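Local coordinates for protein oxidoreductase, Gfo/Idh/MocA family (Vibrio cholerae, PDB 1XEA) that probably catalyses a nucleotide-dependent oxidation or reduction, pairing an NAD-binding Rossmann fold with a second domain built on a large mixed sheet, at residues 195-200 against 304-309; 121-126 against 149-154; 142-147 against 175-180. One frame throughout, in Å; residues are numbered along the deposited sequence.

All three contacts lie on or beside the large mixed sheet of the second domain. Interactions 2 and 3 share strand 146-152 and touch, Trp-149 CB meeting Val-175 CG2, although their centres are about 15 Å apart. Along the chain these two cross, 121-126 and 142-147 being followed by 149-154 and then 175-180. Interaction 1 comes after both, on strand 196-206 and the C-terminal helix 286-311, its centre about 21 Å from that of interaction 2 and about 25 Å from that of interaction 3. The sheet is thereby tied to the Rossmann domain's exit loop (interaction 2), to the end of helix 160-175 (interaction 3) and to helix 286-311 (interaction 1).

Interaction 1. Residues 195-200 against 304-309; sequences GLLARL and QQITQQ
Ile-306, on the C-terminal helix 286-311, extends its CD1 methyl to two leucines of strand 196-206, and the contact is wholly apolar. The nearer partner is Leu-200, whose CD1 lies 3.6 Å from Ile-306 CD1. These two side chains meet methyl to methyl and cross obliquely, a small touching surface between branches that come from different directions. The leucine branch starts off to one side of the helix and is brought in by its torsions: CG stands anti to the backbone N (chi1 -175°), which carries CD1 over to the isoleucine. Leu-197 starts out facing the helix, but its CD1 stops 4.4 Å from Ile-306 CD1, a looser approach.

No hydrogen bond crosses the contact. The helix keeps its own i to i-4 bonds, Gln-308 N to Gln-304 O at 2.9 Å and Gln-309 N to Gln-305 O at 3.0 Å, while the strand pairs with its neighbours on both sides, through His-191 of strand 186-193 and Met-215 of strand 209-216. Ala-198 and Arg-199 both face His-191, a classic beta bulge.

Helix 160-175 contributes to the surroundings: Phe-163 packs on Leu-197, Phe-168 on Leu-200 and Ile-160 on Ile-306. From strand 186-193, Tyr-190 touches Leu-200 and bonds through its hydroxyl to Gln-309 OE1, so the C-terminal helix is joined to this border of the sheet by polar as well as apolar contacts.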
loop_
_atom_site.group_PDB
_atom_site.type_symbol
_atom_site.label_atom_id
_atom_site.label_comp_id
_atom_site.label_asym_id
_atom_site.label_seq_id
_atom_site.Cartn_x
_atom_site.Cartn_y
_atom_site.Cartn_z
ATOM N N GLY A 195 1.812 -34.858 9.926
ATOM C CA GLY A 195 2.542 -35.220 11.126
ATOM C C GLY A 195 3.521 -34.168 11.604
ATOM O O GLY A 195 4.367 -34.442 12.457
ATOM N N LEU A 196 3.400 -32.954 11.077
ATOM C CA LEU A 196 4.303 -31.871 11.464
ATOM C C LEU A 196 3.607 -30.668 12.112
ATOM O O LEU A 196 2.381 -30.603 12.191
ATOM C CB LEU A 196 5.081 -31.414 10.235
ATOM C CG LEU A 196 5.757 -32.561 9.493
ATOM C CD1 LEU A 196 6.361 -32.043 8.213
ATOM C CD2 LEU A 196 6.804 -33.206 10.382
ATOM N N LEU A 197 4.411 -29.722 12.582
ATOM C CA LEU A 197 3.879 -28.525 13.199
ATOM C C LEU A 197 3.701 -27.519 12.071
ATOM O O LEU A 197 4.657 -27.213 11.353
ATOM C CB LEU A 197 4.853 -27.960 14.232
ATOM C CG LEU A 197 4.220 -27.315 15.472
ATOM C CD1 LEU A 197 5.266 -26.478 16.168
ATOM C CD2 LEU A 197 3.019 -26.472 15.099
ATOM N N ALA A 198 2.473 -27.026 11.911
ATOM C CA ALA A 198 2.148 -26.060 10.867
ATOM C C ALA A 198 2.237 -24.635 11.417
ATOM O O ALA A 198 2.983 -23.817 10.881
ATOM C CB ALA A 198 0.751 -26.338 10.307
ATOM N N ARG A 199 1.488 -24.340 12.479
ATOM C CA ARG A 199 1.535 -23.009 13.079
ATOM C C ARG A 199 1.559 -23.072 14.602
ATOM O O ARG A 199 0.933 -23.943 15.206
ATOM C CB ARG A 199 0.347 -22.154 12.646
ATOM C CG ARG A 199 -0.904 -22.528 13.361
ATOM C CD ARG A 199 -1.908 -21.418 13.423
ATOM N NE ARG A 199 -3.031 -21.880 14.228
ATOM C CZ ARG A 199 -2.997 -22.014 15.552
ATOM N NH1 ARG A 199 -1.902 -21.708 16.232
ATOM N NH2 ARG A 199 -4.047 -22.491 16.204
ATOM N N LEU A 200 2.275 -22.128 15.209
ATOM C CA LEU A 200 2.429 -22.041 16.664
ATOM C C LEU A 200 2.141 -20.610 17.109
ATOM O O LEU A 200 2.614 -19.658 16.489
ATOM C CB LEU A 200 3.863 -22.422 17.049
ATOM C CG LEU A 200 4.218 -22.520 18.524
ATOM C CD1 LEU A 200 3.396 -23.616 19.178
ATOM C CD2 LEU A 200 5.697 -22.806 18.667
ATOM N N GLN A 304 8.057 -29.347 24.857
ATOM C CA GLN A 304 7.551 -30.421 25.686
ATOM C C GLN A 304 6.040 -30.480 25.744
ATOM O O GLN A 304 5.456 -31.497 25.385
ATOM C CB GLN A 304 8.131 -30.316 27.087
ATOM C CG GLN A 304 9.549 -30.850 27.133
ATOM C CD GLN A 304 10.180 -30.703 28.491
ATOM O OE1 GLN A 304 9.638 -31.170 29.491
ATOM N NE2 GLN A 304 11.335 -30.055 28.539
ATOM N N GLN A 305 5.396 -29.406 26.181
ATOM C CA GLN A 305 3.949 -29.434 26.257
ATOM C C GLN A 305 3.302 -29.903 24.946
ATOM O O GLN A 305 2.268 -30.570 24.972
ATOM C CB GLN A 305 3.406 -28.064 26.657
ATOM C CG GLN A 305 1.926 -28.099 26.978
ATOM C CD GLN A 305 1.403 -26.769 27.502
ATOM O OE1 GLN A 305 1.577 -25.729 26.866
ATOM N NE2 GLN A 305 0.748 -26.799 28.664
ATOM N N ILE A 306 3.907 -29.573 23.805
ATOM C CA ILE A 306 3.359 -29.983 22.504
ATOM C C ILE A 306 3.601 -31.476 22.268
ATOM O O ILE A 306 2.655 -32.242 22.095
ATOM C CB ILE A 306 3.992 -29.177 21.320
ATOM C CG1 ILE A 306 3.717 -27.683 21.472
ATOM C CG2 ILE A 306 3.395 -29.628 20.001
ATOM C CD1 ILE A 306 4.425 -26.818 20.434
ATOM N N THR A 307 4.868 -31.881 22.256
ATOM C CA THR A 307 5.227 -33.280 22.050
ATOM C C THR A 307 4.355 -34.177 22.922
ATOM O O THR A 307 3.866 -35.207 22.466
ATOM C CB THR A 307 6.703 -33.527 22.401
ATOM O OG1 THR A 307 7.538 -32.756 21.530
ATOM C CG2 THR A 307 7.048 -34.994 22.255
ATOM N N GLN A 308 4.164 -33.775 24.177
ATOM C CA GLN A 308 3.340 -34.526 25.115
ATOM C C GLN A 308 1.896 -34.553 24.643
ATOM O O GLN A 308 1.360 -35.607 24.307
ATOM C CB GLN A 308 3.375 -33.882 26.500
ATOM C CG GLN A 308 2.402 -34.523 27.482
ATOM C CD GLN A 308 1.676 -33.508 28.357
ATOM O OE1 GLN A 308 1.013 -32.595 27.853
ATOM N NE2 GLN A 308 1.786 -33.673 29.675
ATOM N N GLN A 309 1.273 -33.379 24.626
ATOM C CA GLN A 309 -0.118 -33.244 24.211
ATOM C C GLN A 309 -0.443 -33.934 22.892
ATOM O O GLN A 309 -1.586 -34.318 22.656
ATOM C CB GLN A 309 -0.494 -31.766 24.131
ATOM C CG GLN A 309 -0.911 -31.185 25.459
ATOM C CD GLN A 309 -1.095 -29.682 25.410
ATOM O OE1 GLN A 309 -1.518 -29.120 24.392
ATOM N NE2 GLN A 309 -0.795 -29.021 26.523
#

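Interaction 2. Residues 121-126 against 149-154; sequences FNRRHI and WEKHRH
Arg-123 lays the aliphatic part of its side chain against the benzene half of the Trp-149 indole, packing the loop that leaves the last Rossmann strand, 117-120, on strand 146-152 of the mixed sheet and so joining the two domains. Four arginine atoms lie along the ring: CG, 3.2 Å from Trp-149 CZ2, CB and CD close to the same carbon, and the backbone O of Arg-123, 3.7 Å from Trp-149 CH2. The arginine chain passes the indole at a slant, and the guanidinium and ring planes stand 61° apart, so this is not a parallel stack. Bends at chi2 and chi3 (-83° at the latter) turn the charged end from the indole toward Lys-151. The indole itself is directed at the loop by a chi1 of -156°, CG anti to the backbone N. His-170 and Ser-174 of helix 160-175 also touch Arg-123.

Beyond the ring the fit is sparser. Lys-151 crosses Arg-123 at about a right angle, and its CE methylene alone makes the approach, 3.5 Å from Arg-123 NH1. A bend at chi4 leaves Lys-151 NZ 4.7 Å from Arg-123 NH1, so the like charges are near but not in contact. Arg-123 remains partly exposed.

Glu-224 draws the polar ends together: its OE1 forms a salt bridge with Arg-123 NH1 and accepts a hydrogen bond from Trp-149 NE1. The carboxylate probably offsets the arginine's charge beside the lysine, while Asp-167 offers Lys-151 a long, weak ion pair. The chemistry is therefore mixed, with hydrocarbon against indole and shared acid for the polar groups.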
loop_
_atom_site.group_PDB
_atom_site.type_symbol
_atom_site.label_atom_id
_atom_site.label_comp_id
_atom_site.label_asym_id
_atom_site.label_seq_id
_atom_site.Cartn_x
_atom_site.Cartn_y
_atom_site.Cartn_z
ATOM N N PHE A 121 20.977 -13.073 18.182
ATOM C CA PHE A 121 19.568 -12.781 17.957
ATOM C C PHE A 121 19.482 -11.450 17.220
ATOM O O PHE A 121 19.232 -10.409 17.834
ATOM C CB PHE A 121 18.844 -12.659 19.288
ATOM C CG PHE A 121 18.574 -13.970 19.968
ATOM C CD1 PHE A 121 19.134 -14.247 21.216
ATOM C CD2 PHE A 121 17.674 -14.882 19.413
ATOM C CE1 PHE A 121 18.794 -15.407 21.908
ATOM C CE2 PHE A 121 17.323 -16.048 20.091
ATOM C CZ PHE A 121 17.883 -16.310 21.342
ATOM N N ASN A 122 19.671 -11.488 15.905
ATOM C CA ASN A 122 19.651 -10.274 15.103
ATOM C C ASN A 122 18.373 -9.434 15.235
ATOM O O ASN A 122 18.430 -8.208 15.166
ATOM C CB ASN A 122 19.928 -10.605 13.631
ATOM C CG ASN A 122 18.766 -11.288 12.949
ATOM O OD1 ASN A 122 18.325 -10.847 11.892
ATOM N ND2 ASN A 122 18.267 -12.370 13.538
ATOM N N ARG A 123 17.231 -10.080 15.450
ATOM C CA ARG A 123 15.978 -9.357 15.582
ATOM C C ARG A 123 15.908 -8.479 16.831
ATOM O O ARG A 123 14.838 -7.973 17.169
ATOM C CB ARG A 123 14.802 -10.335 15.566
ATOM C CG ARG A 123 13.991 -10.315 14.299
ATOM C CD ARG A 123 13.564 -11.713 13.893
ATOM N NE ARG A 123 14.619 -12.398 13.153
ATOM C CZ ARG A 123 14.536 -12.724 11.867
ATOM N NH1 ARG A 123 13.448 -12.438 11.168
ATOM N NH2 ARG A 123 15.555 -13.322 11.274
ATOM N N ARG A 124 17.022 -8.306 17.540
ATOM C CA ARG A 124 17.024 -7.429 18.720
ATOM C C ARG A 124 17.725 -6.133 18.346
ATOM O O ARG A 124 17.727 -5.179 19.118
ATOM C CB ARG A 124 17.799 -8.038 19.888
ATOM C CG ARG A 124 17.139 -9.197 20.590
ATOM C CD ARG A 124 17.952 -9.578 21.826
ATOM N NE ARG A 124 17.545 -10.887 22.326
ATOM C CZ ARG A 124 18.210 -11.590 23.238
ATOM N NH1 ARG A 124 19.329 -11.106 23.762
ATOM N NH2 ARG A 124 17.758 -12.784 23.608
ATOM N N HIS A 125 18.327 -6.126 17.158
ATOM C CA HIS A 125 19.078 -4.984 16.648
ATOM C C HIS A 125 18.550 -4.452 15.325
ATOM O O HIS A 125 19.312 -3.918 14.516
ATOM C CB HIS A 125 20.531 -5.385 16.452
ATOM C CG HIS A 125 21.144 -5.989 17.668
ATOM N ND1 HIS A 125 21.676 -5.227 18.685
ATOM C CD2 HIS A 125 21.218 -7.277 18.080
ATOM C CE1 HIS A 125 22.047 -6.019 19.673
ATOM N NE2 HIS A 125 21.779 -7.266 19.332
ATOM N N ILE A 126 17.258 -4.609 15.079
ATOM C CA ILE A 126 16.705 -4.113 13.832
ATOM C C ILE A 126 16.722 -2.592 13.880
ATOM O O ILE A 126 15.944 -1.973 14.622
ATOM C CB ILE A 126 15.283 -4.626 13.625
ATOM C CG1 ILE A 126 15.295 -6.148 13.694
ATOM C CG2 ILE A 126 14.745 -4.152 12.281
ATOM C CD1 ILE A 126 16.256 -6.804 12.728
ATOM N N TRP A 149 4.681 -10.179 17.167
ATOM C CA TRP A 149 5.675 -10.494 16.164
ATOM C C TRP A 149 5.182 -11.698 15.351
ATOM O O TRP A 149 5.028 -12.787 15.887
ATOM C CB TRP A 149 7.000 -10.805 16.865
ATOM C CG TRP A 149 8.190 -10.575 15.996
ATOM C CD1 TRP A 149 8.511 -11.248 14.849
ATOM C CD2 TRP A 149 9.191 -9.575 16.167
ATOM N NE1 TRP A 149 9.644 -10.729 14.298
ATOM C CE2 TRP A 149 10.087 -9.699 15.086
ATOM C CE3 TRP A 149 9.422 -8.582 17.130
ATOM C CZ2 TRP A 149 11.197 -8.866 14.937
ATOM C CZ3 TRP A 149 10.524 -7.759 16.979
ATOM C CH2 TRP A 149 11.397 -7.908 15.891
ATOM N N GLU A 150 4.904 -11.486 14.069
ATOM C CA GLU A 150 4.450 -12.550 13.181
ATOM C C GLU A 150 5.566 -12.887 12.186
ATOM O O GLU A 150 6.182 -11.995 11.598
ATOM C CB GLU A 150 3.213 -12.099 12.397
ATOM C CG GLU A 150 2.003 -11.748 13.255
ATOM C CD GLU A 150 0.784 -11.324 12.438
ATOM O OE1 GLU A 150 0.318 -12.122 11.594
ATOM O OE2 GLU A 150 0.293 -10.190 12.646
ATOM N N LYS A 151 5.831 -14.173 12.007
ATOM C CA LYS A 151 6.843 -14.607 11.059
ATOM C C LYS A 151 6.277 -15.860 10.434
ATOM O O LYS A 151 6.284 -16.924 11.053
ATOM C CB LYS A 151 8.156 -14.924 11.764
ATOM C CG LYS A 151 9.316 -15.130 10.807
ATOM C CD LYS A 151 10.593 -15.485 11.555
ATOM C CE LYS A 151 11.786 -15.483 10.616
ATOM N NZ LYS A 151 11.587 -16.414 9.473
ATOM N N HIS A 152 5.782 -15.732 9.209
ATOM C CA HIS A 152 5.166 -16.861 8.532
ATOM C C HIS A 152 5.967 -17.344 7.329
ATOM O O HIS A 152 6.780 -16.607 6.775
ATOM C CB HIS A 152 3.738 -16.497 8.091
ATOM C CG HIS A 152 2.906 -15.851 9.164
ATOM N ND1 HIS A 152 3.036 -16.155 10.502
ATOM C CD2 HIS A 152 1.908 -14.938 9.085
ATOM C CE1 HIS A 152 2.157 -15.456 11.201
ATOM N NE2 HIS A 152 1.460 -14.710 10.364
ATOM N N ARG A 153 5.737 -18.600 6.952
ATOM C CA ARG A 153 6.386 -19.237 5.803
ATOM C C ARG A 153 5.290 -19.886 4.969
ATOM O O ARG A 153 4.218 -20.220 5.478
ATOM C CB ARG A 153 7.351 -20.351 6.235
ATOM C CG ARG A 153 8.663 -19.909 6.844
ATOM C CD ARG A 153 9.846 -20.219 5.929
ATOM N NE ARG A 153 11.022 -19.410 6.273
ATOM C CZ ARG A 153 11.654 -19.458 7.444
ATOM N NH1 ARG A 153 11.230 -20.286 8.391
ATOM N NH2 ARG A 153 12.693 -18.665 7.674
ATOM N N HIS A 154 5.570 -20.069 3.687
ATOM C CA HIS A 154 4.627 -20.709 2.787
ATOM C C HIS A 154 5.000 -22.180 2.621
ATOM O O HIS A 154 6.134 -22.502 2.265
ATOM C CB HIS A 154 4.657 -20.034 1.421
ATOM C CG HIS A 154 3.934 -20.800 0.358
ATOM N ND1 HIS A 154 2.610 -21.167 0.476
ATOM C CD2 HIS A 154 4.340 -21.240 -0.856
ATOM C CE1 HIS A 154 2.231 -21.796 -0.623
ATOM N NE2 HIS A 154 3.261 -21.853 -1.447
#

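Interaction 3. Residues 142-147 against 175-180; sequences GALRSL and VNLSRQ
Leu-177 rests its CD1 methyl against the adjoining methyls of Leu-144 and Leu-147 of segment 142-147. Leu-147 CD2 is 3.5 Å from Leu-177 CD1, and Leu-144 CD1 is 3.8 Å from the same methyl. Leu-177 crosses both at about a right angle; its CD1 alone makes the closest approaches to the two leucines. Leu-147 reaches across with CG anti to the backbone N (chi1 174°), where its CD2 also lies 4.4 Å from Val-175 CG2. The other valine branch, CG1, sits 4.0 Å from the Leu-147 carbonyl O, adding a van der Waals contact with the backbone. Leu-136 of helix 134-138 packs on both Leu-147 and Leu-177, and Ala-228 of strand 223-230 covers Leu-144 and Leu-147.

No hydrogen bond crosses the contact; within segment 175-180 they centre on Asn-176, the middle of an inverse gamma turn closed by Leu-177 N to Val-175 O at 2.7 Å. Its OD1 accepts Gln-180 N at 2.7 Å in a nearly straight bond (177°), in the carbonyl plane and on a lone pair. The amide returns a longer bond from ND2 to Gln-180 O, 3.3 Å, and ND2 also bonds to Ser-295.

The two kinds of interaction thus part company: Asn-176, pointing away, probably helps hold the turn after helix 160-175 in shape through both amide bonds, while Leu-177, pointing toward 142-147, and Val-175, from the flank, join Leu-147 at the start of strand 146-152 and Leu-144 in the turn before it by van der Waals contact alone.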
loop_
_atom_site.group_PDB
_atom_site.type_symbol
_atom_site.label_atom_id
_atom_site.label_comp_id
_atom_site.label_asym_id
_atom_site.label_seq_id
_atom_site.Cartn_x
_atom_site.Cartn_y
_atom_site.Cartn_z
ATOM N N GLY A 142 8.486 -1.124 28.896
ATOM C CA GLY A 142 8.188 0.297 28.948
ATOM C C GLY A 142 6.724 0.696 28.865
ATOM O O GLY A 142 5.896 0.300 29.687
ATOM N N ALA A 143 6.397 1.493 27.859
ATOM C CA ALA A 143 5.027 1.941 27.690
ATOM C C ALA A 143 4.234 1.025 26.764
ATOM O O ALA A 143 3.045 1.246 26.533
ATOM C CB ALA A 143 5.015 3.366 27.157
ATOM N N LEU A 144 4.890 -0.002 26.233
ATOM C CA LEU A 144 4.234 -0.937 25.319
ATOM C C LEU A 144 2.974 -1.571 25.893
ATOM O O LEU A 144 3.030 -2.260 26.906
ATOM C CB LEU A 144 5.203 -2.052 24.910
ATOM C CG LEU A 144 6.147 -1.767 23.746
ATOM C CD1 LEU A 144 7.041 -2.981 23.493
ATOM C CD2 LEU A 144 5.338 -1.437 22.507
ATOM N N ARG A 145 1.838 -1.336 25.247
ATOM C CA ARG A 145 0.592 -1.931 25.708
ATOM C C ARG A 145 0.409 -3.279 25.027
ATOM O O ARG A 145 -0.406 -4.096 25.449
ATOM C CB ARG A 145 -0.601 -1.019 25.408
ATOM C CG ARG A 145 -0.570 0.288 26.171
ATOM C CD ARG A 145 -0.640 0.048 27.670
ATOM N NE ARG A 145 -0.197 1.214 28.438
ATOM C CZ ARG A 145 0.879 1.230 29.224
ATOM N NH1 ARG A 145 1.625 0.136 29.346
ATOM N NH2 ARG A 145 1.206 2.338 29.888
ATOM N N SER A 146 1.179 -3.504 23.970
ATOM C CA SER A 146 1.129 -4.761 23.235
ATOM C C SER A 146 2.221 -4.783 22.161
ATOM O O SER A 146 2.661 -3.739 21.677
ATOM C CB SER A 146 -0.261 -4.965 22.607
ATOM O OG SER A 146 -0.294 -4.581 21.241
ATOM N N LEU A 147 2.669 -5.982 21.818
ATOM C CA LEU A 147 3.692 -6.171 20.804
ATOM C C LEU A 147 3.467 -7.552 20.189
ATOM O O LEU A 147 3.512 -8.562 20.891
ATOM C CB LEU A 147 5.096 -6.089 21.418
ATOM C CG LEU A 147 6.271 -6.415 20.479
ATOM C CD1 LEU A 147 6.385 -5.347 19.412
ATOM C CD2 LEU A 147 7.560 -6.535 21.265
ATOM N N VAL A 175 10.028 -10.933 21.251
ATOM C CA VAL A 175 8.902 -10.423 21.995
ATOM C C VAL A 175 9.075 -10.613 23.490
ATOM O O VAL A 175 8.420 -9.943 24.281
ATOM C CB VAL A 175 7.630 -11.139 21.536
ATOM C CG1 VAL A 175 6.473 -10.742 22.395
ATOM C CG2 VAL A 175 7.339 -10.791 20.082
ATOM N N ASN A 176 9.972 -11.526 23.861
ATOM C CA ASN A 176 10.245 -11.871 25.258
ATOM C C ASN A 176 10.940 -10.755 26.050
ATOM O O ASN A 176 12.062 -10.908 26.523
ATOM C CB ASN A 176 11.087 -13.144 25.295
ATOM C CG ASN A 176 11.071 -13.803 26.644
ATOM O OD1 ASN A 176 10.499 -13.275 27.596
ATOM N ND2 ASN A 176 11.685 -14.972 26.739
ATOM N N LEU A 177 10.236 -9.642 26.208
ATOM C CA LEU A 177 10.759 -8.479 26.902
ATOM C C LEU A 177 10.531 -8.528 28.410
ATOM O O LEU A 177 10.904 -7.603 29.129
ATOM C CB LEU A 177 10.106 -7.228 26.323
ATOM C CG LEU A 177 10.228 -7.026 24.809
ATOM C CD1 LEU A 177 9.193 -6.027 24.353
ATOM C CD2 LEU A 177 11.631 -6.569 24.441
ATOM N N SER A 178 9.905 -9.598 28.888
ATOM C CA SER A 178 9.618 -9.742 30.313
ATOM C C SER A 178 10.365 -10.927 30.923
ATOM O O SER A 178 10.135 -11.296 32.078
ATOM C CB SER A 178 8.118 -9.951 30.516
ATOM O OG SER A 178 7.725 -11.245 30.080
ATOM N N ARG A 179 11.251 -11.524 30.135
ATOM C CA ARG A 179 12.022 -12.681 30.571
ATOM C C ARG A 179 11.071 -13.769 31.038
ATOM O O ARG A 179 11.032 -14.109 32.219
ATOM C CB ARG A 179 12.978 -12.314 31.705
ATOM C CG ARG A 179 13.932 -11.183 31.375
ATOM C CD ARG A 179 15.092 -11.147 32.361
ATOM N NE ARG A 179 14.676 -11.381 33.756
ATOM C CZ ARG A 179 14.669 -12.567 34.375
ATOM N NH1 ARG A 179 15.054 -13.662 33.730
ATOM N NH2 ARG A 179 14.306 -12.657 35.654
ATOM N N GLN A 180 10.293 -14.295 30.098
ATOM C CA GLN A 180 9.332 -15.359 30.370
ATOM C C GLN A 180 10.116 -16.663 30.217
ATOM O O GLN A 180 10.689 -16.927 29.163
ATOM C CB GLN A 180 8.194 -15.292 29.348
ATOM C CG GLN A 180 6.919 -16.029 29.727
ATOM C CD GLN A 180 6.248 -15.458 30.971
ATOM O OE1 GLN A 180 6.359 -14.258 31.273
ATOM N NE2 GLN A 180 5.530 -16.312 31.692
#